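Local coordinates for epimerase domain-containing protein (Bacillus cereus HuA2-4, PDB 6ZLK), which probably interconverts UDP-glucuronic acid and UDP-galacturonic acid by epimerising the sugar at C4 with bound NAD, at residues K70-I75 with K114-D119; V105-L110 with H161-N166; H191-Q196 with K201-F206. All blocks are in the same frame, centred on the assembly; numbering follows the deposited sequence.

Contact 1: residues K70-I75 with K114-D119; sequences KLLQDI and KHIKLD
I116 and L118 pack against L72 and I75 in a small apolar contact at the N-terminal ends of the central parallel strands of the Rossmann-type NAD-binding fold, where two helix-to-strand connections lie next to each other. No hydrogen bond crosses it; branched aliphatic side chains do the joining. A type I beta turn runs from L72 to I75, with I75 N bonded to L72 O at 3.1 Å, and the other connection meets these two ends of the turn. I116 points its side chain at the turn. Its CG1 branch stands between the backbone N and the carbonyl carbon (chi1 67°), and the chain then extends so that the terminal CD1 arrives 3.6 Å from L72 O and 3.9 Å from L72 CB. L118 lies alongside I75, both side chains pointing the same way; L118 CD2 is 4.0 Å from I75 CG2 and comes closer still, 3.5 Å, to I75 O. Leucine and isoleucine suit these places because their methyl-bearing branches rest on the carbonyl oxygens of the turn without asking for a hydrogen bond. L72 and I75 also rest on L4 of strand 2-6, and L72 and L118 both touch V78 of strand 77-80 and C113 at the end of helix 96-113. Just beyond, D119 and D76 share backbone hydrogen bonding as the parallel strands 77-80 and 120-126 begin side by side.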
loop_
_atom_site.group_PDB
_atom_site.type_symbol
_atom_site.label_atom_id
_atom_site.label_comp_id
_atom_site.label_asym_id
_atom_site.label_seq_id
_atom_site.Cartn_x
_atom_site.Cartn_y
_atom_site.Cartn_z
ATOM N N LYS A 70 -14.231 -20.888 -10.022
ATOM C CA LYS A 70 -13.858 -22.124 -10.757
ATOM C C LYS A 70 -12.412 -22.523 -10.448
ATOM O O LYS A 70 -12.162 -23.720 -10.202
ATOM N N LEU A 71 -11.468 -21.584 -10.507
ATOM C CA LEU A 71 -10.030 -21.898 -10.364
ATOM C C LEU A 71 -9.782 -22.490 -8.976
ATOM O O LEU A 71 -8.953 -23.422 -8.872
ATOM C CB LEU A 71 -9.224 -20.619 -10.560
ATOM C CG LEU A 71 -7.714 -20.795 -10.584
ATOM C CD1 LEU A 71 -7.318 -21.711 -11.729
ATOM C CD2 LEU A 71 -7.039 -19.453 -10.698
ATOM N N LEU A 72 -10.425 -21.957 -7.946
ATOM C CA LEU A 72 -9.987 -22.258 -6.565
ATOM C C LEU A 72 -10.801 -23.400 -5.942
ATOM O O LEU A 72 -10.495 -23.782 -4.819
ATOM C CB LEU A 72 -10.115 -20.971 -5.741
ATOM C CG LEU A 72 -8.999 -19.945 -5.947
ATOM C CD1 LEU A 72 -9.407 -18.605 -5.376
ATOM C CD2 LEU A 72 -7.715 -20.443 -5.285
ATOM N N GLN A 73 -11.844 -23.892 -6.604
ATOM C CA GLN A 73 -12.838 -24.798 -5.952
ATOM C C GLN A 73 -12.153 -26.051 -5.363
ATOM O O GLN A 73 -12.620 -26.517 -4.295
ATOM C CB GLN A 73 -13.961 -25.158 -6.934
ATOM C CG GLN A 73 -13.505 -26.000 -8.124
ATOM C CD GLN A 73 -14.457 -25.944 -9.303
ATOM O OE1 GLN A 73 -15.651 -25.677 -9.161
ATOM N NE2 GLN A 73 -13.932 -26.197 -10.493
ATOM N N ASP A 74 -11.126 -26.611 -6.014
ATOM C CA ASP A 74 -10.457 -27.847 -5.543
ATOM C C ASP A 74 -9.018 -27.569 -5.040
ATOM O O ASP A 74 -8.235 -28.526 -4.885
ATOM C CB ASP A 74 -10.528 -28.909 -6.642
ATOM C CG ASP A 74 -9.848 -28.441 -7.922
ATOM O OD1 ASP A 74 -9.451 -27.222 -7.965
ATOM O OD2 ASP A 74 -9.716 -29.279 -8.879
ATOM N N ILE A 75 -8.672 -26.315 -4.738
ATOM C CA ILE A 75 -7.297 -25.929 -4.331
ATOM C C ILE A 75 -7.138 -26.025 -2.816
ATOM O O ILE A 75 -8.036 -25.517 -2.087
ATOM C CB ILE A 75 -6.979 -24.517 -4.821
ATOM C CG1 ILE A 75 -7.070 -24.464 -6.340
ATOM C CG2 ILE A 75 -5.654 -24.058 -4.258
ATOM C CD1 ILE A 75 -6.076 -25.351 -7.029
ATOM N N LYS A 114 -12.220 -16.379 0.452
ATOM C CA LYS A 114 -13.284 -16.346 1.504
ATOM C C LYS A 114 -14.232 -17.551 1.336
ATOM O O LYS A 114 -14.752 -18.025 2.367
ATOM C CB LYS A 114 -14.122 -15.073 1.403
ATOM C CG LYS A 114 -13.388 -13.783 1.708
ATOM C CD LYS A 114 -14.199 -12.500 1.465
ATOM C CE LYS A 114 -15.414 -12.366 2.355
ATOM N NZ LYS A 114 -16.360 -11.354 1.821
ATOM N N HIS A 115 -14.485 -17.998 0.099
ATOM C CA HIS A 115 -15.544 -18.984 -0.275
ATOM C C HIS A 115 -14.987 -20.408 -0.350
ATOM O O HIS A 115 -15.683 -21.268 -0.932
ATOM C CB HIS A 115 -16.193 -18.614 -1.627
ATOM C CG HIS A 115 -16.693 -17.215 -1.635
ATOM N ND1 HIS A 115 -16.077 -16.220 -2.371
ATOM C CD2 HIS A 115 -17.670 -16.619 -0.911
ATOM C CE1 HIS A 115 -16.679 -15.076 -2.137
ATOM N NE2 HIS A 115 -17.665 -15.291 -1.245
ATOM N N ILE A 116 -13.788 -20.659 0.173
ATOM C CA ILE A 116 -13.193 -22.022 0.185
ATOM C C ILE A 116 -12.516 -22.230 1.530
ATOM O O ILE A 116 -12.549 -21.289 2.336
ATOM C CB ILE A 116 -12.253 -22.212 -1.007
ATOM C CG1 ILE A 116 -11.012 -21.327 -0.925
ATOM C CG2 ILE A 116 -13.000 -21.985 -2.310
ATOM C CD1 ILE A 116 -9.949 -21.722 -1.905
ATOM N N LYS A 117 -11.975 -23.413 1.796
ATOM C CA LYS A 117 -11.294 -23.618 3.105
ATOM C C LYS A 117 -9.851 -24.019 2.827
ATOM O O LYS A 117 -9.518 -25.177 2.990
ATOM C CB LYS A 117 -12.051 -24.646 3.947
ATOM C CG LYS A 117 -13.406 -24.148 4.436
ATOM C CD LYS A 117 -14.083 -25.049 5.450
ATOM C CE LYS A 117 -15.030 -24.283 6.354
ATOM N NZ LYS A 117 -15.953 -25.187 7.086
ATOM N N LEU A 118 -9.015 -23.060 2.450
ATOM C CA LEU A 118 -7.616 -23.366 2.133
ATOM C C LEU A 118 -6.930 -23.908 3.370
ATOM O O LEU A 118 -7.253 -23.454 4.527
ATOM C CB LEU A 118 -6.806 -22.121 1.724
ATOM C CG LEU A 118 -7.068 -21.542 0.364
ATOM C CD1 LEU A 118 -6.292 -20.235 0.232
ATOM C CD2 LEU A 118 -6.705 -22.555 -0.718
ATOM N N ASP A 119 -5.900 -24.689 3.129
ATOM C CA ASP A 119 -4.863 -24.961 4.149
ATOM C C ASP A 119 -4.001 -23.710 4.366
ATOM O O ASP A 119 -3.750 -23.343 5.505
ATOM C CB ASP A 119 -3.974 -26.120 3.734
ATOM C CG ASP A 119 -4.696 -27.457 3.623
ATOM O OD1 ASP A 119 -5.842 -27.560 4.112
ATOM O OD2 ASP A 119 -4.083 -28.398 3.075
#

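Contact 2: residues V105-L110 with H161-N166; sequences VTQQLL and HVYHKN
The phenol oxygen OH of Y163 is gripped by E111 OE2, one residue beyond segment 105-110, and by a water that donates to it at 2.7 Å from the edge of the ring, in its plane. The water also lies 2.5 Å from Q107 NE2, too short to be trusted as a normal hydrogen bond, so a bridge between the two side chains is doubtful; Q107 NE2 and Y163 OH themselves are 3.5 Å apart and not directly bonded. Q107 starts with CG anti to the backbone N (chi1 -173°) and then bends, bringing CG and the amide past the hydroxyl with the amide plane 79° from the ring. Q107 NE2 has a firm acceptor in G92 O of the second subunit. L110 supplies the apolar half: its CB sits over one ring face, 3.9 Å from the centroid of the Y163 ring, in a CH-pi contact, while L110 CD1 lies 3.9 Å from Y163 CD1. On helix 148-167, N166 ND2 folds back to V162 O at 2.9 Å, approaching from the face opposite the backbone N166 N, and also bonds L146 O of the second subunit. Helices 96-113 and 148-167 pair in this way where extended short-chain dehydrogenases typically dimerise through a four-helix bundle. Tyrosine and glutamine suit such a buried interface: the ring takes L110 from its own subunit and W91, edge-to-face, from the second, E111 and the water hold the hydroxyl, and Q107 packs on F95 of the second subunit while its amide bonds G92 there.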
loop_
_atom_site.group_PDB
_atom_site.type_symbol
_atom_site.label_atom_id
_atom_site.label_comp_id
_atom_site.label_asym_id
_atom_site.label_seq_id
_atom_site.Cartn_x
_atom_site.Cartn_y
_atom_site.Cartn_z
ATOM N N VAL A 105 -4.789 -7.703 -8.068
ATOM C CA VAL A 105 -4.734 -9.177 -8.202
ATOM C C VAL A 105 -4.779 -9.831 -6.817
ATOM O O VAL A 105 -5.465 -10.819 -6.619
ATOM C CB VAL A 105 -3.474 -9.568 -8.998
ATOM C CG1 VAL A 105 -3.074 -11.002 -8.767
ATOM C CG2 VAL A 105 -3.740 -9.357 -10.474
ATOM N N THR A 106 -4.034 -9.296 -5.879
ATOM C CA THR A 106 -3.960 -9.891 -4.540
ATOM C C THR A 106 -5.339 -9.777 -3.877
ATOM O O THR A 106 -5.815 -10.769 -3.301
ATOM C CB THR A 106 -2.867 -9.230 -3.701
ATOM O OG1 THR A 106 -1.587 -9.449 -4.314
ATOM C CG2 THR A 106 -2.795 -9.780 -2.301
ATOM N N GLN A 107 -5.962 -8.627 -4.005
ATOM C CA GLN A 107 -7.312 -8.461 -3.415
ATOM C C GLN A 107 -8.265 -9.481 -4.048
ATOM O O GLN A 107 -9.080 -10.076 -3.313
ATOM C CB GLN A 107 -7.823 -7.039 -3.565
ATOM C CG GLN A 107 -9.132 -6.816 -2.821
ATOM C CD GLN A 107 -10.324 -6.732 -3.726
ATOM O OE1 GLN A 107 -10.234 -6.989 -4.917
ATOM N NE2 GLN A 107 -11.467 -6.409 -3.127
ATOM N N GLN A 108 -8.264 -9.622 -5.358
ATOM C CA GLN A 108 -9.226 -10.541 -5.999
ATOM C C GLN A 108 -8.986 -11.991 -5.538
ATOM O O GLN A 108 -9.967 -12.741 -5.325
ATOM C CB GLN A 108 -9.126 -10.446 -7.519
ATOM C CG GLN A 108 -9.646 -9.127 -8.078
ATOM C CD GLN A 108 -10.232 -9.324 -9.469
ATOM O OE1 GLN A 108 -10.043 -10.342 -10.129
ATOM N NE2 GLN A 108 -10.922 -8.312 -9.959
ATOM N N LEU A 109 -7.743 -12.415 -5.467
ATOM C CA LEU A 109 -7.424 -13.774 -4.962
ATOM C C LEU A 109 -7.940 -13.931 -3.537
ATOM O O LEU A 109 -8.593 -14.930 -3.266
ATOM C CB LEU A 109 -5.935 -14.045 -5.025
ATOM C CG LEU A 109 -5.390 -14.273 -6.419
ATOM C CD1 LEU A 109 -3.900 -14.287 -6.336
ATOM C CD2 LEU A 109 -5.888 -15.603 -7.008
ATOM N N LEU A 110 -7.671 -12.969 -2.661
ATOM C CA LEU A 110 -8.101 -13.120 -1.265
ATOM C C LEU A 110 -9.614 -13.135 -1.169
ATOM O O LEU A 110 -10.124 -13.920 -0.359
ATOM C CB LEU A 110 -7.538 -12.007 -0.417
ATOM C CG LEU A 110 -6.028 -12.082 -0.264
ATOM C CD1 LEU A 110 -5.509 -10.752 0.206
ATOM C CD2 LEU A 110 -5.665 -13.234 0.638
ATOM N N HIS A 161 -3.106 -9.345 5.566
ATOM C CA HIS A 161 -3.477 -9.222 6.990
ATOM C C HIS A 161 -4.952 -8.838 7.105
ATOM O O HIS A 161 -5.592 -9.308 8.067
ATOM C CB HIS A 161 -2.608 -8.211 7.696
ATOM C CG HIS A 161 -1.196 -8.659 7.804
ATOM N ND1 HIS A 161 -0.858 -9.809 8.528
ATOM C CD2 HIS A 161 -0.052 -8.130 7.336
ATOM C CE1 HIS A 161 0.464 -9.959 8.454
ATOM N NE2 HIS A 161 0.970 -8.932 7.763
ATOM N N VAL A 162 -5.495 -7.982 6.236
ATOM C CA VAL A 162 -6.928 -7.619 6.320
ATOM C C VAL A 162 -7.784 -8.862 6.174
ATOM O O VAL A 162 -8.702 -9.058 6.950
ATOM C CB VAL A 162 -7.272 -6.570 5.248
ATOM C CG1 VAL A 162 -8.761 -6.460 5.036
ATOM C CG2 VAL A 162 -6.595 -5.237 5.608
ATOM N N TYR A 163 -7.476 -9.741 5.241
ATOM C CA TYR A 163 -8.349 -10.888 4.952
ATOM C C TYR A 163 -8.136 -12.002 5.978
ATOM O O TYR A 163 -9.094 -12.725 6.278
ATOM C CB TYR A 163 -8.162 -11.299 3.500
ATOM C CG TYR A 163 -8.919 -10.390 2.582
ATOM C CD1 TYR A 163 -8.415 -9.165 2.182
ATOM C CD2 TYR A 163 -10.175 -10.749 2.112
ATOM C CE1 TYR A 163 -9.135 -8.322 1.356
ATOM C CE2 TYR A 163 -10.894 -9.935 1.256
ATOM C CZ TYR A 163 -10.402 -8.692 0.928
ATOM O OH TYR A 163 -11.010 -7.816 0.093
ATOM N N HIS A 164 -6.955 -12.099 6.567
ATOM C CA HIS A 164 -6.657 -13.065 7.650
ATOM C C HIS A 164 -7.477 -12.627 8.874
ATOM O O HIS A 164 -8.212 -13.456 9.447
ATOM C CB HIS A 164 -5.150 -13.083 7.911
ATOM C CG HIS A 164 -4.797 -13.891 9.106
ATOM N ND1 HIS A 164 -4.124 -13.342 10.176
ATOM C CD2 HIS A 164 -5.112 -15.153 9.464
ATOM C CE1 HIS A 164 -3.912 -14.305 11.076
ATOM N NE2 HIS A 164 -4.530 -15.406 10.693
ATOM N N LYS A 165 -7.415 -11.351 9.211
ATOM C CA LYS A 165 -8.070 -10.919 10.471
ATOM C C LYS A 165 -9.571 -10.939 10.337
ATOM O O LYS A 165 -10.266 -11.318 11.323
ATOM C CB LYS A 165 -7.526 -9.563 10.893
ATOM C CG LYS A 165 -6.100 -9.611 11.410
ATOM C CD LYS A 165 -5.797 -10.609 12.533
ATOM C CE LYS A 165 -4.467 -10.317 13.217
ATOM N NZ LYS A 165 -4.190 -11.249 14.341
ATOM N N ASN A 166 -10.102 -10.550 9.202
ATOM C CA ASN A 166 -11.567 -10.416 9.045
ATOM C C ASN A 166 -12.201 -11.761 8.685
ATOM O O ASN A 166 -13.327 -12.008 9.127
ATOM C CB ASN A 166 -11.955 -9.339 8.050
ATOM C CG ASN A 166 -11.724 -7.972 8.662
ATOM O OD1 ASN A 166 -12.526 -7.534 9.517
ATOM N ND2 ASN A 166 -10.620 -7.325 8.299
HETATM O O HOH W 1 -11.466 -5.334 -0.867
#

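Contact 3: residues H191-Q196 with K201-F206; sequences HRLIKQ and KPLTIF. With UGA (uridine-5'-diphosphate-glucuronic acid), chain F.
Segment 191-196 of helix 189-198 and strand 203-206 run roughly antiparallel, 149° between their directions and 7.8 Å apart at closest, a helix followed by a short connection into a strand in the substrate-binding part of this extended short-chain dehydrogenase fold. The connection is fastened where K201 N donates to Q196 O at 2.9 Å. Q196 then clasps the strand with both ends of its amide. Its OE1 accepts from T204 N at 3.0 Å, the donor coming from above the carbonyl plane, while NE2 gives a hydrogen, nearly in the amide plane, to T204 OG1, also at 3.0 Å. Glutamine suits this buried place because one extended side chain offers the acceptor and the donor that T204 needs, and the two bonds fix which way the amide is turned. L193 crosses L203 at about a right angle, with L193 CD2 3.7 Å from L203 CG; L203 also rests on I254 of helix 250-261. T204 holds OG1 between its backbone N and carbonyl carbon (chi1 57°), and there the hydroxyl also receives R192 NH2, tilted somewhat from the guanidinium plane. R192, bent along its chain, presents its edge to the uracil of UDP-glucuronic acid: NE donates to UGA O4 at 2.8 Å and 176°, almost perfectly straight. From the strand, F206 N donates to UGA O2 at 2.9 Å, and T204 O faces UGA N3 between the two. R192 and F206 N bind the uracil oxygens of the galacturonic epimer in the same way, as befits a part of the pocket that reads the base rather than the sugar. F206 finally covers the base, its ring lying over one uracil face with CE2 3.4 Å from UGA C5.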
loop_
_atom_site.group_PDB
_atom_site.type_symbol
_atom_site.label_atom_id
_atom_site.label_comp_id
_atom_site.label_asym_id
_atom_site.label_seq_id
_atom_site.Cartn_x
_atom_site.Cartn_y
_atom_site.Cartn_z
ATOM N N HIS A 191 22.164 -11.532 -14.280
ATOM C CA HIS A 191 21.837 -11.919 -15.670
ATOM C C HIS A 191 22.476 -10.876 -16.587
ATOM O O HIS A 191 23.244 -11.233 -17.509
ATOM C CB HIS A 191 20.354 -11.980 -15.863
ATOM C CG HIS A 191 19.930 -12.530 -17.186
ATOM N ND1 HIS A 191 18.994 -13.516 -17.247
ATOM C CD2 HIS A 191 20.252 -12.211 -18.465
ATOM C CE1 HIS A 191 18.783 -13.835 -18.529
ATOM N NE2 HIS A 191 19.577 -13.043 -19.286
ATOM N N ARG A 192 22.246 -9.589 -16.315
ATOM C CA ARG A 192 22.837 -8.502 -17.145
ATOM C C ARG A 192 24.349 -8.575 -17.138
ATOM O O ARG A 192 24.951 -8.438 -18.239
ATOM C CB ARG A 192 22.326 -7.106 -16.735
ATOM C CG ARG A 192 20.851 -6.901 -16.993
ATOM C CD ARG A 192 20.254 -5.641 -16.368
ATOM N NE ARG A 192 21.103 -4.468 -16.618
ATOM C CZ ARG A 192 21.054 -3.748 -17.725
ATOM N NH1 ARG A 192 20.138 -4.021 -18.644
ATOM N NH2 ARG A 192 21.924 -2.761 -17.919
ATOM N N LEU A 193 24.969 -8.628 -15.964
ATOM C CA LEU A 193 26.424 -8.537 -15.807
ATOM C C LEU A 193 27.077 -9.734 -16.471
ATOM O O LEU A 193 28.103 -9.552 -17.095
ATOM C CB LEU A 193 26.779 -8.473 -14.320
ATOM C CG LEU A 193 26.362 -7.171 -13.658
ATOM C CD1 LEU A 193 26.566 -7.284 -12.154
ATOM C CD2 LEU A 193 27.180 -5.997 -14.184
ATOM N N ILE A 194 26.515 -10.933 -16.305
ATOM C CA ILE A 194 27.150 -12.141 -16.904
ATOM C C ILE A 194 27.022 -12.035 -18.422
ATOM O O ILE A 194 28.031 -12.356 -19.100
ATOM C CB ILE A 194 26.532 -13.423 -16.332
ATOM C CG1 ILE A 194 26.832 -13.601 -14.848
ATOM C CG2 ILE A 194 26.980 -14.623 -17.155
ATOM C CD1 ILE A 194 25.860 -14.562 -14.139
ATOM N N LYS A 195 25.891 -11.612 -18.921
ATOM C CA LYS A 195 25.623 -11.467 -20.362
ATOM C C LYS A 195 26.646 -10.456 -20.892
ATOM O O LYS A 195 27.302 -10.748 -21.933
ATOM C CB LYS A 195 24.184 -11.023 -20.644
ATOM C CG LYS A 195 23.822 -10.917 -22.120
ATOM C CD LYS A 195 22.418 -10.429 -22.339
ATOM C CE LYS A 195 21.964 -10.594 -23.764
ATOM N NZ LYS A 195 22.742 -9.706 -24.634
ATOM N N GLN A 196 26.800 -9.298 -20.230
ATOM C CA GLN A 196 27.774 -8.274 -20.667
ATOM C C GLN A 196 29.164 -8.896 -20.629
ATOM O O GLN A 196 29.921 -8.651 -21.592
ATOM C CB GLN A 196 27.648 -7.015 -19.800
ATOM C CG GLN A 196 26.343 -6.287 -20.008
ATOM C CD GLN A 196 25.973 -5.406 -18.826
ATOM O OE1 GLN A 196 26.680 -5.383 -17.808
ATOM N NE2 GLN A 196 24.846 -4.731 -18.953
ATOM N N LYS A 201 31.320 -6.771 -23.343
ATOM C CA LYS A 201 30.725 -5.424 -23.272
ATOM C C LYS A 201 30.999 -4.860 -21.887
ATOM O O LYS A 201 31.236 -5.605 -20.948
ATOM C CB LYS A 201 29.232 -5.462 -23.550
ATOM C CG LYS A 201 28.879 -5.805 -24.992
ATOM C CD LYS A 201 27.387 -5.905 -25.191
ATOM C CE LYS A 201 26.646 -4.723 -24.603
ATOM N NZ LYS A 201 25.244 -4.673 -25.074
ATOM N N PRO A 202 31.046 -3.517 -21.741
ATOM C CA PRO A 202 31.233 -2.914 -20.429
ATOM C C PRO A 202 30.122 -3.415 -19.504
ATOM O O PRO A 202 28.990 -3.506 -19.929
ATOM C CB PRO A 202 31.108 -1.413 -20.712
ATOM C CG PRO A 202 31.634 -1.303 -22.143
ATOM C CD PRO A 202 30.989 -2.497 -22.809
ATOM N N LEU A 203 30.500 -3.638 -18.249
ATOM C CA LEU A 203 29.532 -4.038 -17.197
ATOM C C LEU A 203 28.835 -2.765 -16.707
ATOM O O LEU A 203 29.528 -1.814 -16.274
ATOM C CB LEU A 203 30.244 -4.781 -16.089
ATOM C CG LEU A 203 30.278 -6.298 -16.241
ATOM C CD1 LEU A 203 30.915 -6.725 -17.531
ATOM C CD2 LEU A 203 30.967 -6.964 -15.047
ATOM N N THR A 204 27.508 -2.758 -16.719
ATOM C CA THR A 204 26.720 -1.590 -16.283
ATOM C C THR A 204 26.599 -1.666 -14.772
ATOM O O THR A 204 25.860 -2.529 -14.305
ATOM C CB THR A 204 25.359 -1.513 -16.968
ATOM O OG1 THR A 204 24.624 -2.713 -16.738
ATOM C CG2 THR A 204 25.448 -1.238 -18.462
ATOM N N ILE A 205 27.212 -0.731 -14.049
ATOM C CA ILE A 205 27.156 -0.728 -12.577
ATOM C C ILE A 205 26.383 0.519 -12.183
ATOM O O ILE A 205 26.813 1.596 -12.576
ATOM C CB ILE A 205 28.567 -0.741 -11.994
ATOM C CG1 ILE A 205 29.307 -2.003 -12.436
ATOM C CG2 ILE A 205 28.515 -0.589 -10.466
ATOM C CD1 ILE A 205 30.796 -2.022 -12.080
ATOM N N PHE A 206 25.317 0.390 -11.399
ATOM C CA PHE A 206 24.530 1.554 -10.944
ATOM C C PHE A 206 25.174 2.052 -9.661
ATOM O O PHE A 206 25.417 1.271 -8.719
ATOM C CB PHE A 206 23.033 1.202 -10.880
ATOM C CG PHE A 206 22.479 0.628 -12.150
ATOM C CD1 PHE A 206 23.016 0.979 -13.389
ATOM C CD2 PHE A 206 21.440 -0.280 -12.136
ATOM C CE1 PHE A 206 22.508 0.453 -14.567
ATOM C CE2 PHE A 206 20.918 -0.779 -13.311
ATOM C CZ PHE A 206 21.446 -0.423 -14.525
HETATM C "C1'" UGA F . 15.505 -7.989 -6.820
HETATM C "C2'" UGA F . 14.325 -8.269 -7.737
HETATM O "O2'" UGA F . 14.556 -7.577 -8.959
HETATM C "C3'" UGA F . 13.009 -7.816 -7.151
HETATM O "O3'" UGA F . 11.969 -8.355 -7.971
HETATM C "C4'" UGA F . 12.836 -8.271 -5.711
HETATM O "O4'" UGA F . 11.658 -7.656 -5.175
HETATM C "C5'" UGA F . 14.068 -7.875 -4.882
HETATM O "O5'" UGA F . 15.244 -8.412 -5.494
HETATM C "C6'" UGA F . 14.079 -8.316 -3.409
HETATM O "O'P" UGA F . 13.059 -8.299 -2.758
HETATM O "O'Q" UGA F . 15.120 -8.621 -2.893
HETATM P PB UGA F . 17.267 -6.052 -6.611
HETATM O O1B UGA F . 17.780 -6.333 -5.264
HETATM O O2B UGA F . 17.205 -4.665 -7.145
HETATM O O3B UGA F . 15.795 -6.610 -6.921
HETATM O O3A UGA F . 18.093 -6.996 -7.599
HETATM P PA UGA F . 19.027 -6.815 -8.881
HETATM O O1A UGA F . 18.199 -6.304 -9.976
HETATM O O2A UGA F . 19.769 -8.078 -9.033
HETATM O O5D UGA F . 20.029 -5.641 -8.414
HETATM C C5D UGA F . 20.951 -5.784 -7.351
HETATM C C4D UGA F . 21.885 -4.613 -7.387
HETATM O O4D UGA F . 22.568 -4.549 -8.663
HETATM C C3D UGA F . 21.214 -3.248 -7.201
HETATM O O3D UGA F . 21.975 -2.611 -6.172
HETATM C C2D UGA F . 21.353 -2.552 -8.558
HETATM O O2D UGA F . 21.751 -1.202 -8.391
HETATM C C1D UGA F . 22.569 -3.233 -9.172
HETATM N N1 UGA F . 22.554 -3.313 -10.640
HETATM C C6 UGA F . 21.508 -3.877 -11.317
HETATM C C2 UGA F . 23.720 -2.921 -11.283
HETATM O O2 UGA F . 24.669 -2.398 -10.709
HETATM N N3 UGA F . 23.726 -3.153 -12.621
HETATM C C4 UGA F . 22.716 -3.710 -13.371
HETATM O O4 UGA F . 22.882 -3.808 -14.584
HETATM C C5 UGA F . 21.530 -4.072 -12.639
#

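In the fold
Contacts 1 and 2 alternate along the chain and lie close together, their centres 13 Å apart. They share helix 96-113, which carries segment 105-110 and leads into 114-119, and they touch where K114 CD lies 4.2 Å from Y163 CE2. Both belong to the NAD-binding part, contact 1 in mid-sheet where strands 77-80 and 120-126 begin, contact 2 on the helix pair facing the second subunit. Contact 3 comes later, on the other side of the chain's centre, about 44 Å from contact 1 and 39 Å from contact 2, centre to centre. Strand 203-206 pairs with 267-270 in a separate small sheet of the substrate-binding part, and no other protein chain touches contact 3.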